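Local atomic coordinates of cellulose synthase 1 (Gluconacetobacter xylinus, PDB entry 4I86), a protein that carries a C-terminal PilZ domain, a small antiparallel beta-barrel regulatory module of the cyclic di-GMP-binding family. Residues A[14-19]-A[34-39]; A[19-22]-A[27-30]. One frame throughout, in Å; residues are numbered along the deposited sequence.

Interaction 1: A[14-19]-A[34-39]; sequences ATIPVE and EDLSMG
The flat group that carries this contact is the backbone carbonyl of Glu34, met from above its plane by the amide of Ala14. Ala14 N donates to Glu34 O at 3.0 Å, 49° out of the carbonyl plane, with an N-H...O angle of 154°. A second carbonyl lies close: Ala14 O is 3.2 Å from Glu34 O, and since both are acceptors they do not bond. Ala14 O instead takes a hydrogen bond from Thr33 OG1.

The second touch is apolar and made by branch ends. CD1 of Ile16 meets CD1 of Leu36 at 4.2 Å. Leu36 points its CB toward 14-19, whereas the CB of Ile16 does not. The extended outer part of the Ile16 chain (chi2 172°) carries CD1 nearer to Leu36. Both side chains also rest on Leu100 of helix 91-105, and Leu36 reaches Leu104 as well.

The chain turns a corner at Glu34, and Glu34 and Asp35 together face Ala42 of strand 40-44 in a classic beta bulge. Farther on, Ser37 OG accepts from Gly39 N at 3.3 Å and closes an ST turn.

With one off-plane backbone bond and one apolar touch, the direction of the contact is set by the main chain. The ends of Ile16 and Leu36 are probably held mainly by their shared packing on Leu100.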
loop_
_atom_site.group_PDB
_atom_site.type_symbol
_atom_site.label_atom_id
_atom_site.label_comp_id
_atom_site.label_asym_id
_atom_site.label_seq_id
_atom_site.Cartn_x
_atom_site.Cartn_y
_atom_site.Cartn_z
ATOM N N ALA A 14 -9.075 4.639 6.394
ATOM C CA ALA A 14 -9.855 4.783 5.173
ATOM C C ALA A 14 -10.067 3.429 4.529
ATOM O O ALA A 14 -9.222 2.540 4.626
ATOM C CB ALA A 14 -9.164 5.723 4.202
ATOM N N THR A 15 -11.206 3.283 3.864
ATOM C CA THR A 15 -11.562 2.033 3.234
ATOM C C THR A 15 -11.648 2.240 1.728
ATOM O O THR A 15 -12.607 2.838 1.224
ATOM C CB THR A 15 -12.925 1.520 3.749
ATOM O OG1 THR A 15 -12.838 1.272 5.157
ATOM C CG2 THR A 15 -13.314 0.223 3.030
ATOM N N ILE A 16 -10.640 1.752 1.008
ATOM C CA ILE A 16 -10.637 1.853 -0.445
ATOM C C ILE A 16 -10.122 0.585 -1.082
ATOM O O ILE A 16 -9.164 -0.023 -0.590
ATOM C CB ILE A 16 -9.865 3.108 -0.956
ATOM C CG1 ILE A 16 -8.364 2.992 -0.719
ATOM C CG2 ILE A 16 -10.402 4.373 -0.295
ATOM C CD1 ILE A 16 -7.584 4.110 -1.369
ATOM N N PRO A 17 -10.775 0.164 -2.176
ATOM C CA PRO A 17 -10.367 -1.048 -2.883
ATOM C C PRO A 17 -8.927 -0.907 -3.382
ATOM O O PRO A 17 -8.524 0.160 -3.868
ATOM C CB PRO A 17 -11.330 -1.101 -4.084
ATOM C CG PRO A 17 -12.480 -0.233 -3.685
ATOM C CD PRO A 17 -11.903 0.845 -2.833
ATOM N N VAL A 18 -8.167 -1.987 -3.280
ATOM C CA VAL A 18 -6.818 -2.004 -3.814
ATOM C C VAL A 18 -6.540 -3.364 -4.417
ATOM O O VAL A 18 -7.173 -4.358 -4.045
ATOM C CB VAL A 18 -5.779 -1.702 -2.711
ATOM C CG1 VAL A 18 -5.993 -0.309 -2.136
ATOM C CG2 VAL A 18 -5.864 -2.746 -1.605
ATOM N N GLU A 19 -5.592 -3.412 -5.350
ATOM C CA GLU A 19 -5.103 -4.679 -5.871
ATOM C C GLU A 19 -3.613 -4.737 -5.580
ATOM O O GLU A 19 -2.921 -3.716 -5.656
ATOM C CB GLU A 19 -5.364 -4.785 -7.378
ATOM C CG GLU A 19 -6.788 -4.417 -7.776
ATOM C CD GLU A 19 -6.843 -3.610 -9.063
ATOM O OE1 GLU A 19 -5.812 -2.991 -9.428
ATOM O OE2 GLU A 19 -7.912 -3.594 -9.724
ATOM N N GLU A 34 -7.308 -0.328 5.330
ATOM C CA GLU A 34 -7.789 -0.040 6.678
ATOM C C GLU A 34 -7.266 1.327 7.107
ATOM O O GLU A 34 -8.007 2.173 7.614
ATOM C CB GLU A 34 -7.319 -1.129 7.643
ATOM C CG GLU A 34 -7.919 -2.497 7.347
ATOM C CD GLU A 34 -7.275 -3.598 8.161
ATOM O OE1 GLU A 34 -6.577 -3.268 9.144
ATOM O OE2 GLU A 34 -7.454 -4.786 7.814
ATOM N N ASP A 35 -5.978 1.551 6.880
ATOM C CA ASP A 35 -5.406 2.863 7.111
ATOM C C ASP A 35 -4.268 3.089 6.135
ATOM O O ASP A 35 -3.689 2.134 5.607
ATOM C CB ASP A 35 -4.881 2.976 8.532
ATOM C CG ASP A 35 -3.646 2.130 8.751
ATOM O OD1 ASP A 35 -3.800 1.004 9.255
ATOM O OD2 ASP A 35 -2.527 2.577 8.403
ATOM N N LEU A 36 -3.959 4.355 5.890
ATOM C CA LEU A 36 -2.850 4.726 5.028
ATOM C C LEU A 36 -2.052 5.753 5.798
ATOM O O LEU A 36 -2.610 6.509 6.574
ATOM C CB LEU A 36 -3.364 5.333 3.718
ATOM C CG LEU A 36 -4.073 4.318 2.813
ATOM C CD1 LEU A 36 -4.853 4.996 1.723
ATOM C CD2 LEU A 36 -3.065 3.389 2.197
ATOM N N SER A 37 -0.740 5.761 5.601
ATOM C CA SER A 37 0.105 6.782 6.198
ATOM C C SER A 37 1.207 7.132 5.215
ATOM O O SER A 37 1.343 6.489 4.160
ATOM C CB SER A 37 0.723 6.267 7.503
ATOM O OG SER A 37 1.425 5.065 7.249
ATOM N N MET A 38 2.000 8.139 5.560
ATOM C CA MET A 38 3.200 8.438 4.791
ATOM C C MET A 38 4.194 7.263 4.830
ATOM O O MET A 38 5.075 7.161 3.982
ATOM C CB MET A 38 3.859 9.724 5.302
ATOM C CG MET A 38 3.125 11.005 4.904
ATOM S SD MET A 38 2.779 11.171 3.138
ATOM C CE MET A 38 4.422 11.001 2.407
ATOM N N GLY A 39 4.046 6.372 5.808
ATOM C CA GLY A 39 4.958 5.244 5.939
ATOM C C GLY A 39 4.536 4.019 5.125
ATOM O O GLY A 39 5.370 3.301 4.567
#

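Interaction 2: A[19-22]-A[27-30]; sequences EVAN and IIVT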
loop_
_atom_site.group_PDB
_atom_site.type_symbol
_atom_site.label_atom_id
_atom_site.label_comp_id
_atom_site.label_asym_id
_atom_site.label_seq_id
_atom_site.Cartn_x
_atom_site.Cartn_y
_atom_site.Cartn_z
ATOM N N GLU A 19 -5.592 -3.412 -5.350
ATOM C CA GLU A 19 -5.103 -4.679 -5.871
ATOM C C GLU A 19 -3.613 -4.737 -5.580
ATOM O O GLU A 19 -2.921 -3.716 -5.656
ATOM C CB GLU A 19 -5.364 -4.785 -7.378
ATOM C CG GLU A 19 -6.788 -4.417 -7.776
ATOM C CD GLU A 19 -6.843 -3.610 -9.063
ATOM O OE1 GLU A 19 -5.812 -2.991 -9.428
ATOM O OE2 GLU A 19 -7.912 -3.594 -9.724
ATOM N N VAL A 20 -3.117 -5.926 -5.265
ATOM C CA VAL A 20 -1.713 -6.086 -4.909
ATOM C C VAL A 20 -1.104 -7.261 -5.651
ATOM O O VAL A 20 -1.643 -8.365 -5.624
ATOM C CB VAL A 20 -1.541 -6.359 -3.410
ATOM C CG1 VAL A 20 -0.056 -6.351 -3.052
ATOM C CG2 VAL A 20 -2.331 -5.342 -2.592
ATOM N N ALA A 21 0.023 -7.014 -6.306
ATOM C CA ALA A 21 0.766 -8.051 -6.992
ATOM C C ALA A 21 2.194 -8.070 -6.469
ATOM O O ALA A 21 2.762 -7.000 -6.221
ATOM C CB ALA A 21 0.778 -7.763 -8.471
ATOM N N ASN A 22 2.804 -9.252 -6.327
ATOM C CA ASN A 22 4.256 -9.291 -6.064
ATOM C C ASN A 22 5.033 -8.945 -7.338
ATOM O O ASN A 22 4.440 -8.807 -8.402
ATOM C CB ASN A 22 4.729 -10.601 -5.408
ATOM C CG ASN A 22 4.392 -11.839 -6.233
ATOM O OD1 ASN A 22 3.897 -11.739 -7.360
ATOM N ND2 ASN A 22 4.683 -13.022 -5.674
ATOM N N ILE A 27 1.930 -13.674 -7.717
ATOM C CA ILE A 27 0.812 -13.492 -6.791
ATOM C C ILE A 27 0.069 -12.183 -7.058
ATOM O O ILE A 27 0.687 -11.131 -7.259
ATOM C CB ILE A 27 1.282 -13.530 -5.320
ATOM C CG1 ILE A 27 2.000 -14.853 -5.015
ATOM C CG2 ILE A 27 0.111 -13.319 -4.374
ATOM C CD1 ILE A 27 2.703 -14.878 -3.658
ATOM N N ILE A 28 -1.258 -12.265 -7.061
ATOM C CA ILE A 28 -2.127 -11.111 -7.250
ATOM C C ILE A 28 -3.382 -11.269 -6.410
ATOM O O ILE A 28 -4.103 -12.268 -6.547
ATOM C CB ILE A 28 -2.583 -10.961 -8.706
ATOM C CG1 ILE A 28 -1.388 -10.757 -9.642
ATOM C CG2 ILE A 28 -3.592 -9.816 -8.829
ATOM C CD1 ILE A 28 -1.813 -10.516 -11.066
ATOM N N VAL A 29 -3.652 -10.290 -5.546
ATOM C CA VAL A 29 -4.844 -10.354 -4.707
ATOM C C VAL A 29 -5.533 -9.012 -4.665
ATOM O O VAL A 29 -4.964 -7.998 -5.071
ATOM C CB VAL A 29 -4.519 -10.808 -3.257
ATOM C CG1 VAL A 29 -3.714 -12.105 -3.266
ATOM C CG2 VAL A 29 -3.747 -9.710 -2.522
ATOM N N THR A 30 -6.763 -9.020 -4.164
ATOM C CA THR A 30 -7.575 -7.823 -4.037
ATOM C C THR A 30 -7.929 -7.660 -2.559
ATOM O O THR A 30 -7.827 -8.621 -1.800
ATOM C CB THR A 30 -8.847 -7.956 -4.914
ATOM O OG1 THR A 30 -8.450 -8.141 -6.283
ATOM C CG2 THR A 30 -9.712 -6.718 -4.820
#
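Asn22 reaches Ile27 because chi1 of 58° sets its CG between the backbone N and the carbonyl carbon. With chi2 near zero (6°), the amide turns OD1 to the backbone of Ile27. Ile27 N donates to OD1 at 2.8 Å, coming from above the amide plane rather than along a lone pair. Asn22 N also donates to Ile27 O at 3.0 Å, so main chain and side chain of Asn22 together hold both polar backbone atoms of Ile27. The Asn22 and Ile27 side chains cross at about a right angle. Asn22 ND2 lies 3.3 Å from Ile27 CG1 and is also hydrogen-bonded to Ser26 OG, which helps fix the rotation of the amide.

Farther along, Val20 and Val29 form a hydrogen-bonded antiparallel pair. Val20 N to Val29 O and Val29 N to Val20 O are both 2.8 Å, and both are nearly straight. Val20 CB touches Val29 CG2 at 4.1 Å. On this face Val20 packs on Trp47 and Val29 on Pro48, both from a loop.

The other face carries Glu19, Ala21, Ile28 and Thr30. Ala21 and Ile28 are a non-hydrogen-bonded pair, with Ala21 CB 3.9 Å from Ile28 CG1. Close CA-H...O contacts add to the pairing, among them Ala21 CA to Ile27 O at 3.1 Å. Glu19 pairs with Thr30, but its carboxylate leads away to a salt bridge with Arg60 on strand 55-63.

The strands run antiparallel at 163°. Just beyond the last bridge, Ala21 with Ile28, Asn22 uses its side chain and its N to hold Ile27, where the connecting loop returns to strand 28-36. This is the loop end of a beta hairpin, within the antiparallel barrel of a PilZ domain.

Both interactions involve strands 17-22 and 28-36, although interaction 1 is made by residues just ahead of strand 17-22 and by the end of strand 28-36. Their centres are about 14 Å apart. They share Glu19 and touch where Val18 O comes within 3.6 Å of Thr30 CG2. Interaction 2 is the regular end of the hairpin, next to its loop. Toward interaction 1 the pairing continues through Val18 with Gly31 and Ile16 with Thr33, then passes to Ala14 and the corner at Glu34. The centre of interaction 1 is about 6 Å from the centre of the chain, that of interaction 2 about 11 Å. Different parts of the fold cover the two ends, a helix at one and a loop at the other.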